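Local coordinates for protein 2,3-dihydroxy-2,3-dihydrophenylpropionate dehydrogenase (Pseudomonas sp. MC1, PDB 5XTF) that oxidises naphthalene cis-dihydrodiol to 1,2-dihydroxynaphthalene with NAD(+) as hydride acceptor, as a tetrameric short-chain dehydrogenase/reductase of aromatic hydrocarbon breakdown, at residues Q24-T29 with C100-A105; N151-M156 with L252-K257. All blocks are in the same frame, centred on the assembly; numbering follows the deposited sequence.

How the contacts relate
Both contacts belong to the parallel seven-stranded sheet of the Rossmann fold, and their centres lie about 10 Å apart. Along the chain they follow in series: contact 1 pairs strand 25-28 with strand 100-103, and contact 2 then sets strand 153-157 against the end of helix 248-254. Strands 100-103 and 153-157 are neighbours, joined where Ala103 N lies 2.9 Å from Val155 O, a probable hydrogen bond. Two more junctions tie the contacts: Gln24 OE1 sits 2.7 Å from Arg256 NE, also a probable hydrogen bond, and Cys100 SG packs on Ala254 CB at 3.5 Å. The contacts thus join the central strands to a helix of the flanking layer, and contact 1 carries Asn104 of the NAD(+) site.

Contact 1 (Q24-T29 with C100-A105); sequences QVVSIT and CFIANA
Thr29 and the turn 104-105 form the compact end of this contact. Thr29 OG1 accepts two backbone N-H groups, from Asn104 N at 3.0 Å and Ala105 N at 3.1 Å; the angle at hydrogen is 177° for the first, and the second is nearly straight too. The hydroxyl is placed for this by a chi1 of 79°, which sets OG1 between the backbone N and the carbonyl carbon. Thr29 CG2 meets the Phe101 ring obliquely, 3.7 Å from Phe101 CZ.

Behind this end, strands 25-28 and 100-103 run nearly parallel, with Val26, Ser27 and Ile28 opposite Cys100, Phe101 and Ile102. The first rung of the ladder, Cys100 N to Val25 O, spans 3.1 Å and is bent to 139°, whereas Ile102 N to Ser27 O spans 2.9 Å and is almost straight. On the face bearing Val26, Ile28 and Ile102, Val26 CG2 lies 3.9 Å from Ile102 CD1, and helix 34-46 covers the group with Leu39 and Phe43. Packing is looser at the start, where partly exposed Gln24 makes no contact with 100-105 and its amide is engaged outside the pair.

These are the first and fourth strands of the chain, adjacent at the topological switch point of the Rossmann fold, where the order 3-2-1-4-5-6-7 changes direction. Asn104 belongs to the NAD(+) site, although no cofactor is bound to this chain. With OD1 bonded to Thr157, ND2 weakly to Thr29 O and its backbone N to Thr29 OG1, Asn104 is probably preset in orientation.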
loop_
_atom_site.group_PDB
_atom_site.type_symbol
_atom_site.label_atom_id
_atom_site.label_comp_id
_atom_site.label_asym_id
_atom_site.label_seq_id
_atom_site.Cartn_x
_atom_site.Cartn_y
_atom_site.Cartn_z
ATOM N N GLN B 24 -24.582 -24.496 4.024
ATOM C CA GLN B 24 -24.225 -23.107 3.755
ATOM C C GLN B 24 -24.982 -22.590 2.542
ATOM O O GLN B 24 -25.313 -23.346 1.626
ATOM C CB GLN B 24 -22.722 -22.929 3.519
ATOM C CG GLN B 24 -21.857 -23.321 4.699
ATOM C CD GLN B 24 -22.131 -22.477 5.916
ATOM O OE1 GLN B 24 -21.699 -21.332 5.982
ATOM N NE2 GLN B 24 -22.853 -23.037 6.890
ATOM N N VAL B 25 -25.233 -21.279 2.550
ATOM C CA VAL B 25 -26.037 -20.590 1.548
ATOM C C VAL B 25 -25.308 -19.321 1.131
ATOM O O VAL B 25 -24.904 -18.529 1.991
ATOM C CB VAL B 25 -27.430 -20.240 2.099
ATOM C CG1 VAL B 25 -28.154 -19.334 1.138
ATOM C CG2 VAL B 25 -28.223 -21.510 2.391
ATOM N N VAL B 26 -25.159 -19.114 -0.178
ATOM C CA VAL B 26 -24.461 -17.949 -0.713
ATOM C C VAL B 26 -25.354 -17.238 -1.721
ATOM O O VAL B 26 -26.075 -17.883 -2.488
ATOM C CB VAL B 26 -23.115 -18.328 -1.367
ATOM C CG1 VAL B 26 -23.323 -19.281 -2.537
ATOM C CG2 VAL B 26 -22.362 -17.076 -1.823
ATOM N N SER B 27 -25.276 -15.910 -1.746
ATOM C CA SER B 27 -26.037 -15.107 -2.686
ATOM C C SER B 27 -25.097 -14.219 -3.496
ATOM O O SER B 27 -24.293 -13.487 -2.920
ATOM C CB SER B 27 -27.052 -14.260 -1.937
ATOM O OG SER B 27 -27.810 -13.543 -2.874
ATOM N N ILE B 28 -25.237 -14.247 -4.823
ATOM C CA ILE B 28 -24.250 -13.716 -5.767
ATOM C C ILE B 28 -24.928 -12.719 -6.709
ATOM O O ILE B 28 -25.839 -13.101 -7.445
ATOM C CB ILE B 28 -23.617 -14.865 -6.578
ATOM C CG1 ILE B 28 -23.068 -15.941 -5.633
ATOM C CG2 ILE B 28 -22.567 -14.349 -7.564
ATOM C CD1 ILE B 28 -22.692 -17.258 -6.301
ATOM N N THR B 29 -24.485 -11.453 -6.709
ATOM C CA THR B 29 -24.889 -10.522 -7.770
ATOM C C THR B 29 -23.936 -10.629 -8.970
ATOM O O THR B 29 -22.860 -11.230 -8.894
ATOM C CB THR B 29 -24.926 -9.062 -7.298
ATOM O OG1 THR B 29 -23.589 -8.533 -7.269
ATOM C CG2 THR B 29 -25.576 -8.912 -5.929
ATOM N N CYS B 100 -23.296 -16.099 3.167
ATOM C CA CYS B 100 -22.300 -15.292 2.483
ATOM C C CYS B 100 -22.986 -14.459 1.417
ATOM O O CYS B 100 -23.875 -14.952 0.720
ATOM C CB CYS B 100 -21.210 -16.169 1.847
ATOM S SG CYS B 100 -19.833 -15.232 1.072
ATOM N N PHE B 101 -22.604 -13.196 1.318
ATOM C CA PHE B 101 -23.069 -12.321 0.249
ATOM C C PHE B 101 -21.868 -11.899 -0.587
ATOM O O PHE B 101 -20.889 -11.363 -0.046
ATOM C CB PHE B 101 -23.792 -11.084 0.790
ATOM C CG PHE B 101 -24.214 -10.122 -0.295
ATOM C CD1 PHE B 101 -25.261 -10.440 -1.144
ATOM C CD2 PHE B 101 -23.563 -8.917 -0.478
ATOM C CE1 PHE B 101 -25.657 -9.579 -2.151
ATOM C CE2 PHE B 101 -23.962 -8.047 -1.490
ATOM C CZ PHE B 101 -25.007 -8.385 -2.321
ATOM N N ILE B 102 -21.943 -12.145 -1.894
ATOM C CA ILE B 102 -20.884 -11.812 -2.836
ATOM C C ILE B 102 -21.406 -10.701 -3.725
ATOM O O ILE B 102 -22.295 -10.926 -4.558
ATOM C CB ILE B 102 -20.447 -13.014 -3.679
ATOM C CG1 ILE B 102 -19.939 -14.146 -2.786
ATOM C CG2 ILE B 102 -19.396 -12.590 -4.690
ATOM C CD1 ILE B 102 -19.391 -15.320 -3.561
ATOM N N ALA B 103 -20.865 -9.501 -3.541
ATOM C CA ALA B 103 -21.221 -8.354 -4.361
ATOM C C ALA B 103 -20.213 -8.296 -5.495
ATOM O O ALA B 103 -19.026 -8.048 -5.261
ATOM C CB ALA B 103 -21.214 -7.078 -3.529
ATOM N N ASN B 104 -20.682 -8.519 -6.721
ATOM C CA ASN B 104 -19.785 -8.751 -7.845
ATOM C C ASN B 104 -20.201 -8.049 -9.124
ATOM O O ASN B 104 -19.356 -7.889 -10.011
ATOM C CB ASN B 104 -19.657 -10.264 -8.114
ATOM C CG ASN B 104 -19.042 -10.583 -9.461
ATOM O OD1 ASN B 104 -17.857 -10.312 -9.703
ATOM N ND2 ASN B 104 -19.840 -11.162 -10.351
ATOM N N ALA B 105 -21.454 -7.639 -9.271
ATOM C CA ALA B 105 -21.870 -6.992 -10.507
ATOM C C ALA B 105 -21.002 -5.761 -10.757
ATOM O O ALA B 105 -20.759 -4.961 -9.851
ATOM C CB ALA B 105 -23.360 -6.627 -10.441
#

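Contact 2 (N151-M156 with L252-K257); sequences NGSVVM and LLASRK
Asn151, which leaves the preceding helix with positive phi, meets Arg256 through its backbone carbonyl. Arg256 NH1 gives Asn151 O a weak bond, 3.3 Å long and bent to 132°, and the guanidinium stands oblique to that oxygen. The arginine reaches across because its chain is extended from CG to NE. Its group has firmer partners: NE bonds Gln24, while NH2 forms a salt bridge with Asp99 and bonds Thr150 O, so these three residues probably fix its orientation, with Asn151 adding a weak bond.

At Gly152 the same guanidinium passes close by: Arg256 NH2 lies 3.8 Å from Gly152 CA. Ser153 follows, pointing its CB toward the helix end. A chi1 of 69° brings Ser153 OG to 3.9 Å from Ala254 CA, a packing distance.

Here strand 153-157 packs against the C-terminal end of helix 248-254, in the layering of helices on a parallel sheet that the SDR fold shares with other Rossmann folds. The touching parts, 151-155 and 253-256, run nearly opposite ways, 160° apart. Val154 turns its side chain away, but its carbonyl joins the contact through a water that donates to Val154 O at 2.6 Å and to Leu253 O at 3.2 Å; Arg195 also bonds Leu253 O.

Val155 points back to the helix, its CG1 3.9 Å from Leu253 CD1, the two side chains crossing at about a right angle, while its CG2 packs on Leu253 CB.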
loop_
_atom_site.group_PDB
_atom_site.type_symbol
_atom_site.label_atom_id
_atom_site.label_comp_id
_atom_site.label_asym_id
_atom_site.label_seq_id
_atom_site.Cartn_x
_atom_site.Cartn_y
_atom_site.Cartn_z
ATOM N N ASN B 151 -23.622 -14.886 11.579
ATOM C CA ASN B 151 -22.274 -14.338 11.670
ATOM C C ASN B 151 -21.485 -14.703 10.417
ATOM O O ASN B 151 -20.451 -15.378 10.454
ATOM C CB ASN B 151 -21.579 -14.805 12.951
ATOM C CG ASN B 151 -22.217 -14.224 14.207
ATOM O OD1 ASN B 151 -23.255 -13.529 14.165
ATOM N ND2 ASN B 151 -21.606 -14.523 15.342
ATOM N N GLY B 152 -22.017 -14.257 9.291
ATOM C CA GLY B 152 -21.540 -14.682 7.998
ATOM C C GLY B 152 -20.467 -13.778 7.457
ATOM O O GLY B 152 -19.808 -13.043 8.197
ATOM N N SER B 153 -20.283 -13.826 6.139
ATOM C CA SER B 153 -19.258 -12.983 5.543
ATOM C C SER B 153 -19.777 -12.262 4.302
ATOM O O SER B 153 -20.859 -12.547 3.778
ATOM C CB SER B 153 -17.995 -13.800 5.210
ATOM O OG SER B 153 -18.218 -14.700 4.147
ATOM N N VAL B 154 -18.973 -11.293 3.853
ATOM C CA VAL B 154 -19.157 -10.586 2.596
ATOM C C VAL B 154 -17.892 -10.748 1.768
ATOM O O VAL B 154 -16.782 -10.691 2.307
ATOM C CB VAL B 154 -19.458 -9.093 2.830
ATOM C CG1 VAL B 154 -19.596 -8.376 1.516
ATOM C CG2 VAL B 154 -20.703 -8.948 3.642
ATOM N N VAL B 155 -18.052 -10.950 0.463
ATOM C CA VAL B 155 -16.940 -10.883 -0.479
ATOM C C VAL B 155 -17.341 -9.928 -1.579
ATOM O O VAL B 155 -18.405 -10.096 -2.185
ATOM C CB VAL B 155 -16.567 -12.245 -1.084
ATOM C CG1 VAL B 155 -15.258 -12.117 -1.857
ATOM C CG2 VAL B 155 -16.464 -13.305 -0.005
ATOM N N MET B 156 -16.510 -8.918 -1.822
ATOM C CA MET B 156 -16.703 -7.989 -2.916
ATOM C C MET B 156 -15.700 -8.276 -4.019
ATOM O O MET B 156 -14.563 -8.690 -3.766
ATOM C CB MET B 156 -16.548 -6.540 -2.454
ATOM C CG MET B 156 -17.680 -6.038 -1.570
ATOM S SD MET B 156 -17.301 -4.443 -0.809
ATOM C CE MET B 156 -16.610 -4.936 0.761
ATOM N N LEU B 252 -12.297 -19.666 -0.752
ATOM C CA LEU B 252 -11.535 -19.524 0.485
ATOM C C LEU B 252 -12.143 -18.455 1.391
ATOM O O LEU B 252 -12.331 -18.678 2.595
ATOM C CB LEU B 252 -10.081 -19.170 0.152
ATOM C CG LEU B 252 -8.893 -19.232 1.128
ATOM C CD1 LEU B 252 -7.755 -18.411 0.536
ATOM C CD2 LEU B 252 -9.180 -18.747 2.534
ATOM N N LEU B 253 -12.430 -17.274 0.832
ATOM C CA LEU B 253 -12.901 -16.152 1.648
ATOM C C LEU B 253 -14.304 -16.377 2.212
ATOM O O LEU B 253 -14.643 -15.816 3.262
ATOM C CB LEU B 253 -12.865 -14.851 0.839
ATOM C CG LEU B 253 -11.503 -14.283 0.423
ATOM C CD1 LEU B 253 -11.689 -13.068 -0.503
ATOM C CD2 LEU B 253 -10.657 -13.906 1.624
ATOM N N ALA B 254 -15.138 -17.165 1.543
ATOM C CA ALA B 254 -16.472 -17.463 2.067
ATOM C C ALA B 254 -16.497 -18.651 3.026
ATOM O O ALA B 254 -17.410 -18.744 3.852
ATOM C CB ALA B 254 -17.450 -17.724 0.918
ATOM N N SER B 255 -15.535 -19.559 2.934
ATOM C CA SER B 255 -15.557 -20.758 3.758
ATOM C C SER B 255 -15.435 -20.409 5.238
ATOM O O SER B 255 -14.506 -19.705 5.655
ATOM C CB SER B 255 -14.427 -21.686 3.328
ATOM O OG SER B 255 -13.940 -22.417 4.432
ATOM N N ARG B 256 -16.390 -20.886 6.041
ATOM C CA ARG B 256 -16.293 -20.665 7.476
ATOM C C ARG B 256 -15.162 -21.455 8.089
ATOM O O ARG B 256 -14.713 -21.119 9.184
ATOM C CB ARG B 256 -17.578 -21.060 8.177
ATOM C CG ARG B 256 -18.733 -20.161 7.912
ATOM C CD ARG B 256 -19.974 -20.806 8.500
ATOM N NE ARG B 256 -21.154 -20.002 8.221
ATOM C CZ ARG B 256 -21.515 -18.966 8.957
ATOM N NH1 ARG B 256 -20.777 -18.632 10.003
ATOM N NH2 ARG B 256 -22.595 -18.263 8.653
ATOM N N LYS B 257 -14.710 -22.513 7.427
ATOM C CA LYS B 257 -13.580 -23.273 7.940
ATOM C C LYS B 257 -12.268 -22.602 7.555
ATOM O O LYS B 257 -11.506 -22.153 8.416
ATOM C CB LYS B 257 -13.629 -24.718 7.412
ATOM C CG LYS B 257 -15.045 -25.199 7.065
ATOM C CD LYS B 257 -15.139 -26.724 6.923
ATOM C CE LYS B 257 -14.343 -27.241 5.722
ATOM N NZ LYS B 257 -14.683 -26.515 4.458
HETATM O O HOH W 1 -15.350 -12.667 3.147
#